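Long-range contacts in pseudopodium-enriched atypical kinase 1 (Homo sapiens, PDB 6BHC), which is a pseudokinase that keeps the protein kinase fold with an unusual catalytic cleft, shows a novel mode of kinase-fold dimerisation and probably works as a signalling scaffold: residues Y74-A79 and Y86-C91; G122-E127 and V147-E152. The protein carries 1 engineered substitution. All coordinates share one frame; numbering follows the deposited sequence.

Contact 1. Residues Y74-A79 and Y86-C91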
ATOM      1  N   TYR A  74     -16.669  31.875 -12.726  1.00 33.34           N
ATOM      2  CA  TYR A  74     -17.966  31.557 -12.146  1.00 34.42           C
ATOM      3  C   TYR A  74     -18.208  30.060 -12.263  1.00 34.18           C
ATOM      4  O   TYR A  74     -18.038  29.487 -13.343  1.00 33.87           O
ATOM      5  CB  TYR A  74     -19.098  32.319 -12.846  1.00 35.74           C
ATOM      6  CG  TYR A  74     -19.113  33.807 -12.588  1.00 39.75           C
ATOM      7  CD1 TYR A  74     -18.400  34.679 -13.399  1.00 41.62           C
ATOM      8  CD2 TYR A  74     -19.856  34.342 -11.544  1.00 37.60           C
ATOM      9  CE1 TYR A  74     -18.417  36.043 -13.171  1.00 46.89           C
ATOM     10  CE2 TYR A  74     -19.881  35.703 -11.307  1.00 43.11           C
ATOM     11  CZ  TYR A  74     -19.158  36.548 -12.123  1.00 45.76           C
ATOM     12  OH  TYR A  74     -19.178  37.904 -11.892  1.00 45.30           O
ATOM     13  N   THR A  75     -18.597  29.433 -11.157  1.00 36.97           N
ATOM     14  CA  THR A  75     -19.030  28.046 -11.210  1.00 41.63           C
ATOM     15  C   THR A  75     -20.350  27.950 -11.962  1.00 42.84           C
ATOM     16  O   THR A  75     -21.243  28.783 -11.787  1.00 37.41           O
ATOM     17  CB  THR A  75     -19.183  27.475  -9.800  1.00 37.27           C
ATOM     18  OG1 THR A  75     -20.191  28.208  -9.094  1.00 43.00           O
ATOM     19  CG2 THR A  75     -17.871  27.578  -9.043  1.00 33.89           C
ATOM     20  N   ALA A  76     -20.471  26.935 -12.813  1.00 36.36           N
ATOM     21  CA  ALA A  76     -21.632  26.815 -13.680  1.00 48.09           C
ATOM     22  C   ALA A  76     -22.032  25.355 -13.825  1.00 48.10           C
ATOM     23  O   ALA A  76     -21.221  24.442 -13.656  1.00 41.40           O
ATOM     24  CB  ALA A  76     -21.369  27.424 -15.062  1.00 43.85           C
ATOM     25  N   SER A  77     -23.306  25.155 -14.150  1.00 44.98           N
ATOM     26  CA  SER A  77     -23.863  23.844 -14.460  1.00 41.94           C
ATOM     27  C   SER A  77     -24.109  23.785 -15.963  1.00 49.34           C
ATOM     28  O   SER A  77     -24.997  24.472 -16.479  1.00 55.87           O
ATOM     29  CB  SER A  77     -25.152  23.601 -13.677  1.00 43.93           C
ATOM     30  OG  SER A  77     -25.822  22.440 -14.137  1.00 45.68           O
ATOM     31  N   TYR A  78     -23.315  22.978 -16.662  1.00 46.43           N
ATOM     32  CA  TYR A  78     -23.477  22.824 -18.101  1.00 49.01           C
ATOM     33  C   TYR A  78     -24.795  22.120 -18.403  1.00 54.63           C
ATOM     34  O   TYR A  78     -25.108  21.087 -17.806  1.00 55.23           O
ATOM     35  CB  TYR A  78     -22.299  22.038 -18.678  1.00 45.79           C
ATOM     36  CG  TYR A  78     -22.296  21.921 -20.185  1.00 45.75           C
ATOM     37  CD1 TYR A  78     -22.717  22.976 -20.986  1.00 45.73           C
ATOM     38  CD2 TYR A  78     -21.850  20.763 -20.807  1.00 45.04           C
ATOM     39  CE1 TYR A  78     -22.708  22.871 -22.365  1.00 45.91           C
ATOM     40  CE2 TYR A  78     -21.835  20.651 -22.185  1.00 48.51           C
ATOM     41  CZ  TYR A  78     -22.265  21.707 -22.959  1.00 50.42           C
ATOM     42  OH  TYR A  78     -22.252  21.598 -24.331  1.00 62.68           O
ATOM     43  N   ALA A  79     -25.571  22.686 -19.332  1.00 58.65           N
ATOM     44  CA  ALA A  79     -26.915  22.175 -19.587  1.00 60.07           C
ATOM     45  C   ALA A  79     -26.895  20.744 -20.110  1.00 62.61           C
ATOM     46  O   ALA A  79     -27.836  19.982 -19.864  1.00 65.60           O
ATOM     47  CB  ALA A  79     -27.647  23.086 -20.570  1.00 64.07           C
ATOM     48  N   TYR A  86     -17.883  22.589 -13.634  1.00 38.71           N
ATOM     49  CA  TYR A  86     -17.454  23.447 -14.726  1.00 44.15           C
ATOM     50  C   TYR A  86     -17.296  24.864 -14.202  1.00 40.63           C
ATOM     51  O   TYR A  86     -18.054  25.299 -13.332  1.00 35.70           O
ATOM     52  CB  TYR A  86     -18.451  23.431 -15.895  1.00 35.16           C
ATOM     53  CG  TYR A  86     -18.472  22.141 -16.684  1.00 39.75           C
ATOM     54  CD1 TYR A  86     -17.557  21.912 -17.705  1.00 39.04           C
ATOM     55  CD2 TYR A  86     -19.417  21.157 -16.420  1.00 41.31           C
ATOM     56  CE1 TYR A  86     -17.577  20.735 -18.433  1.00 41.04           C
ATOM     57  CE2 TYR A  86     -19.444  19.979 -17.143  1.00 43.95           C
ATOM     58  CZ  TYR A  86     -18.524  19.773 -18.148  1.00 44.34           C
ATOM     59  OH  TYR A  86     -18.551  18.600 -18.869  1.00 47.08           O
ATOM     60  N   ALA A  87     -16.306  25.574 -14.734  1.00 32.06           N
ATOM     61  CA  ALA A  87     -16.067  26.970 -14.401  1.00 31.76           C
ATOM     62  C   ALA A  87     -16.079  27.790 -15.681  1.00 39.21           C
ATOM     63  O   ALA A  87     -15.483  27.388 -16.686  1.00 34.32           O
ATOM     64  CB  ALA A  87     -14.737  27.144 -13.665  1.00 30.45           C
ATOM     65  N   VAL A  88     -16.767  28.926 -15.645  1.00 32.93           N
ATOM     66  CA  VAL A  88     -16.853  29.840 -16.777  1.00 36.18           C
ATOM     67  C   VAL A  88     -15.800  30.922 -16.590  1.00 40.89           C
ATOM     68  O   VAL A  88     -15.831  31.669 -15.603  1.00 43.16           O
ATOM     69  CB  VAL A  88     -18.258  30.447 -16.905  1.00 39.57           C
ATOM     70  CG1 VAL A  88     -18.250  31.587 -17.901  1.00 36.25           C
ATOM     71  CG2 VAL A  88     -19.257  29.378 -17.320  1.00 41.77           C
ATOM     72  N   LYS A  89     -14.863  31.004 -17.530  1.00 37.74           N
ATOM     73  CA  LYS A  89     -13.771  31.969 -17.478  1.00 37.78           C
ATOM     74  C   LYS A  89     -14.063  33.084 -18.477  1.00 33.19           C
ATOM     75  O   LYS A  89     -14.036  32.860 -19.691  1.00 33.73           O
ATOM     76  CB  LYS A  89     -12.438  31.284 -17.777  1.00 31.18           C
ATOM     77  CG  LYS A  89     -11.234  32.203 -17.735  1.00 32.60           C
ATOM     78  CD  LYS A  89      -9.957  31.473 -18.131  1.00 33.82           C
ATOM     79  CE  LYS A  89      -8.758  32.410 -18.106  1.00 37.98           C
ATOM     80  NZ  LYS A  89      -7.487  31.709 -18.445  1.00 31.43           N
ATOM     81  N   ILE A  90     -14.343  34.279 -17.966  1.00 37.48           N
ATOM     82  CA  ILE A  90     -14.679  35.437 -18.787  1.00 38.58           C
ATOM     83  C   ILE A  90     -13.453  36.339 -18.840  1.00 34.87           C
ATOM     84  O   ILE A  90     -13.134  37.029 -17.866  1.00 34.84           O
ATOM     85  CB  ILE A  90     -15.900  36.187 -18.238  1.00 36.58           C
ATOM     86  CG1 ILE A  90     -17.043  35.214 -17.944  1.00 35.99           C
ATOM     87  CG2 ILE A  90     -16.356  37.251 -19.226  1.00 37.21           C
ATOM     88  CD1 ILE A  90     -18.254  35.873 -17.316  1.00 44.31           C
ATOM     89  N   CYS A  91     -12.773  36.352 -19.982  1.00 35.49           N
ATOM     90  CA  CYS A  91     -11.494  37.031 -20.112  1.00 42.83           C
ATOM     91  C   CYS A  91     -11.680  38.544 -20.220  1.00 45.32           C
ATOM     92  O   CYS A  91     -12.745  39.045 -20.591  1.00 47.98           O
ATOM     93  CB  CYS A  91     -10.737  36.494 -21.327  1.00 42.02           C
ATOM     94  SG  CYS A  91     -10.479  34.702 -21.270  1.00 44.99           S
TER
HETATM   95  O   HOH W   1     -20.133  23.026 -11.727  1.00 51.00           O
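Y74-A79 and Y86-C91 run antiparallel, their short axes 4.5 Å apart with N-to-C directions at 125°, and Y74 and V88 form a hydrogen-bonded pair. V88 N donates almost straight to Y74 O at 2.7 Å, while Y74 N reaches V88 O by a longer, more bent bond. One residue on, T75 and A87 make a non-hydrogen-bonded pair. Beyond it A76 N donates to Y86 O at 3.0 Å, and a water lies between A76 O and Y86 N. These are the second and third strands of the kinase N-lobe sheet, and Y86-A87-V88-K89 matches the family's VAIK sequence; K89, turned from the partner strand, forms a salt bridge with D70. On the opposite face of the sheet from A87, V88 CG2 meets A76 CB at 3.7 Å, with F57 of strand 57-59 close to both. Farther along, Y78 CB lies over one face of the Y86 ring, 4.2 Å from its centroid. With CG anti to the backbone N (chi1 -175°), the Y78 ring swings its edge to that face in a T-shaped pair, planes at 65°, and also stacks with F57. At the other end, Y74 CD1 touches the tip of I90, CD1, at 4.1 Å, and the Y74 hydroxyl is hydrogen-bonded to L132 O.

Contact 2. Residues G122-E127 and V147-E152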
ATOM      1  N   GLY A 122     -12.875  24.101 -24.167  1.00 39.38           N
ATOM      2  CA  GLY A 122     -13.583  24.871 -25.168  1.00 39.47           C
ATOM      3  C   GLY A 122     -13.623  26.358 -24.886  1.00 37.30           C
ATOM      4  O   GLY A 122     -13.293  26.800 -23.781  1.00 35.75           O
ATOM      5  N   HIS A 123     -14.028  27.139 -25.883  1.00 38.74           N
ATOM      6  CA  HIS A 123     -14.122  28.586 -25.752  1.00 43.11           C
ATOM      7  C   HIS A 123     -15.031  29.115 -26.851  1.00 49.46           C
ATOM      8  O   HIS A 123     -15.215  28.475 -27.890  1.00 42.19           O
ATOM      9  CB  HIS A 123     -12.743  29.248 -25.824  1.00 37.78           C
ATOM     10  CG  HIS A 123     -11.958  28.873 -27.040  1.00 50.88           C
ATOM     11  ND1 HIS A 123     -12.198  29.424 -28.281  1.00 48.63           N
ATOM     12  CD2 HIS A 123     -10.941  27.995 -27.210  1.00 51.80           C
ATOM     13  CE1 HIS A 123     -11.360  28.906 -29.161  1.00 51.80           C
ATOM     14  NE2 HIS A 123     -10.587  28.035 -28.536  1.00 55.10           N
ATOM     15  N   PHE A 124     -15.595  30.296 -26.609  1.00 49.17           N
ATOM     16  CA  PHE A 124     -16.515  30.917 -27.555  1.00 48.61           C
ATOM     17  C   PHE A 124     -16.697  32.379 -27.174  1.00 49.79           C
ATOM     18  O   PHE A 124     -16.320  32.809 -26.080  1.00 45.78           O
ATOM     19  CB  PHE A 124     -17.866  30.191 -27.587  1.00 43.73           C
ATOM     20  CG  PHE A 124     -18.556  30.128 -26.252  1.00 42.63           C
ATOM     21  CD1 PHE A 124     -18.294  29.091 -25.372  1.00 51.01           C
ATOM     22  CD2 PHE A 124     -19.470  31.101 -25.880  1.00 53.33           C
ATOM     23  CE1 PHE A 124     -18.927  29.029 -24.142  1.00 52.64           C
ATOM     24  CE2 PHE A 124     -20.107  31.045 -24.654  1.00 53.31           C
ATOM     25  CZ  PHE A 124     -19.835  30.008 -23.784  1.00 53.25           C
ATOM     26  N   LEU A 125     -17.278  33.140 -28.098  1.00 49.66           N
ATOM     27  CA  LEU A 125     -17.664  34.519 -27.847  1.00 50.09           C
ATOM     28  C   LEU A 125     -19.093  34.570 -27.327  1.00 51.81           C
ATOM     29  O   LEU A 125     -19.936  33.744 -27.690  1.00 59.46           O
ATOM     30  CB  LEU A 125     -17.550  35.358 -29.122  1.00 55.31           C
ATOM     31  CG  LEU A 125     -16.172  35.469 -29.774  1.00 55.51           C
ATOM     32  CD1 LEU A 125     -16.267  36.224 -31.091  1.00 54.86           C
ATOM     33  CD2 LEU A 125     -15.189  36.148 -28.834  1.00 46.56           C
ATOM     34  N   ALA A 126     -19.365  35.553 -26.472  1.00 53.12           N
ATOM     35  CA  ALA A 126     -20.691  35.673 -25.884  1.00 56.32           C
ATOM     36  C   ALA A 126     -20.887  37.083 -25.350  1.00 57.13           C
ATOM     37  O   ALA A 126     -19.940  37.725 -24.890  1.00 56.99           O
ATOM     38  CB  ALA A 126     -20.903  34.652 -24.761  1.00 52.75           C
ATOM     39  N   GLU A 127     -22.133  37.550 -25.411  1.00 55.56           N
ATOM     40  CA  GLU A 127     -22.516  38.822 -24.807  1.00 58.42           C
ATOM     41  C   GLU A 127     -22.751  38.599 -23.318  1.00 56.75           C
ATOM     42  O   GLU A 127     -23.683  37.889 -22.928  1.00 60.26           O
ATOM     43  CB  GLU A 127     -23.761  39.385 -25.485  1.00 60.97           C
ATOM     44  CG  GLU A 127     -23.562  39.766 -26.942  1.00 72.41           C
ATOM     45  CD  GLU A 127     -24.828  40.298 -27.585  1.00 91.55           C
ATOM     46  OE1 GLU A 127     -25.913  40.137 -26.988  1.00 96.82           O
ATOM     47  OE2 GLU A 127     -24.739  40.881 -28.685  1.00 96.74           O
ATOM     48  N   VAL A 147     -15.222  33.759 -23.754  1.00 41.02           N
ATOM     49  CA  VAL A 147     -15.604  32.905 -22.637  1.00 39.95           C
ATOM     50  C   VAL A 147     -14.898  31.569 -22.792  1.00 31.55           C
ATOM     51  O   VAL A 147     -15.002  30.923 -23.841  1.00 34.42           O
ATOM     52  CB  VAL A 147     -17.130  32.718 -22.566  1.00 45.49           C
ATOM     53  CG1 VAL A 147     -17.490  31.739 -21.461  1.00 36.12           C
ATOM     54  CG2 VAL A 147     -17.818  34.057 -22.346  1.00 33.28           C
ATOM     55  N   VAL A 148     -14.179  31.157 -21.752  1.00 27.65           N
ATOM     56  CA  VAL A 148     -13.444  29.899 -21.739  1.00 28.41           C
ATOM     57  C   VAL A 148     -14.046  29.003 -20.666  1.00 32.95           C
ATOM     58  O   VAL A 148     -14.423  29.477 -19.589  1.00 35.35           O
ATOM     59  CB  VAL A 148     -11.938  30.130 -21.491  1.00 26.94           C
ATOM     60  CG1 VAL A 148     -11.167  28.822 -21.587  1.00 24.16           C
ATOM     61  CG2 VAL A 148     -11.391  31.153 -22.477  1.00 29.72           C
ATOM     62  N   ILE A 149     -14.146  27.710 -20.966  1.00 26.71           N
ATOM     63  CA  ILE A 149     -14.698  26.720 -20.049  1.00 30.37           C
ATOM     64  C   ILE A 149     -13.565  25.820 -19.578  1.00 31.44           C
ATOM     65  O   ILE A 149     -12.741  25.375 -20.387  1.00 43.80           O
ATOM     66  CB  ILE A 149     -15.816  25.897 -20.712  1.00 31.12           C
ATOM     67  CG1 ILE A 149     -16.844  26.824 -21.364  1.00 31.85           C
ATOM     68  CG2 ILE A 149     -16.493  24.991 -19.695  1.00 29.22           C
ATOM     69  CD1 ILE A 149     -17.484  27.797 -20.399  1.00 40.49           C
ATOM     70  N   THR A 150     -13.521  25.555 -18.274  1.00 29.35           N
ATOM     71  CA  THR A 150     -12.514  24.679 -17.692  1.00 38.72           C
ATOM     72  C   THR A 150     -13.171  23.758 -16.676  1.00 38.38           C
ATOM     73  O   THR A 150     -14.175  24.112 -16.051  1.00 37.03           O
ATOM     74  CB  THR A 150     -11.377  25.474 -17.026  1.00 38.95           C
ATOM     75  OG1 THR A 150     -10.463  24.568 -16.395  1.00 37.35           O
ATOM     76  CG2 THR A 150     -11.929  26.440 -15.987  1.00 35.24           C
ATOM     77  N   ARG A 151     -12.597  22.563 -16.520  1.00 39.19           N
ATOM     78  CA  ARG A 151     -13.121  21.581 -15.579  1.00 39.16           C
ATOM     79  C   ARG A 151     -12.491  21.680 -14.197  1.00 39.23           C
ATOM     80  O   ARG A 151     -13.056  21.146 -13.236  1.00 47.32           O
ATOM     81  CB  ARG A 151     -12.925  20.163 -16.126  1.00 25.10           C
ATOM     82  CG  ARG A 151     -13.745  19.859 -17.372  1.00 33.16           C
ATOM     83  CD  ARG A 151     -13.667  18.386 -17.753  1.00 32.33           C
ATOM     84  NE  ARG A 151     -14.624  18.044 -18.803  1.00 46.05           N
ATOM     85  CZ  ARG A 151     -14.329  17.990 -20.099  1.00 46.78           C
ATOM     86  NH1 ARG A 151     -15.267  17.672 -20.981  1.00 45.56           N
ATOM     87  NH2 ARG A 151     -13.096  18.249 -20.513  1.00 50.42           N
ATOM     88  N   GLU A 152     -11.343  22.343 -14.072  1.00 28.22           N
ATOM     89  CA  GLU A 152     -10.697  22.556 -12.776  1.00 30.07           C
ATOM     90  C   GLU A 152     -11.162  23.906 -12.245  1.00 31.98           C
ATOM     91  O   GLU A 152     -10.705  24.958 -12.700  1.00 34.57           O
ATOM     92  CB  GLU A 152      -9.178  22.496 -12.904  1.00 40.76           C
ATOM     93  CG  GLU A 152      -8.626  21.125 -13.282  1.00 48.80           C
ATOM     94  CD  GLU A 152      -8.797  20.802 -14.755  1.00 46.91           C
ATOM     95  OE1 GLU A 152      -8.893  21.747 -15.567  1.00 44.45           O
ATOM     96  OE2 GLU A 152      -8.837  19.601 -15.101  1.00 47.49           O
TER
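One face of the F124 ring is covered by V147, whose CB stands 3.9 Å above the ring plane, nearer the rim than the centre. The two side chains lie side by side and point the same way: F124 CZ meets V147 CG1 at 3.7 Å. I149 approaches the ring obliquely, its CG1 4.1 Å from F124 CE1, and the F49 ring meets that of F124, planes at about 45°. The F124 CG sits in the crowded position between backbone N and carbonyl carbon (chi1 58°), which folds the ring back over V147. The other branch of V147, CG2, touches A126 CB at 4.0 Å. Replacing F124 by an alanine would probably leave V147 CB and CG1 without this aromatic cover and open a gap beside I149 and F49. The backbones form an antiparallel ladder: V147 N donates to F124 O at 2.7 Å, F124 N to V147 O, and I149 N almost straight to G122 O at 3.1 Å. Between these bonds H123 and V148 form a non-hydrogen-bonded pair; H123 CA lies 3.1 Å from V147 O in a CA-H...O contact, and V148 CG2 touches H123 CB on the sheet face away from F124. Such pairing is that of the fourth and fifth strands of the kinase N-lobe, the latter leading into the hinge segment.

How the contacts relate
Contact 1 closes before contact 2 opens along the chain, and helix 104-109 lies between them, yet their centres are only 7 Å apart. Both belong to the antiparallel sheet of the kinase N-lobe, where strands 85-91 and 143-150 are neighbours and join the two pairs. K89 N and V148 O, 2.6 Å apart, and A87 N and T150 O probably form the backbone bonds of this seam, while V88 packs on V147 and Y86 on I149. The order across this part is therefore 71-78, 85-91, 143-150, 123-128, as in other protein kinases, so this pseudokinase keeps that part of the fold. F57 of strand 57-59 touches side chains of both contacts, which share one apolar face there.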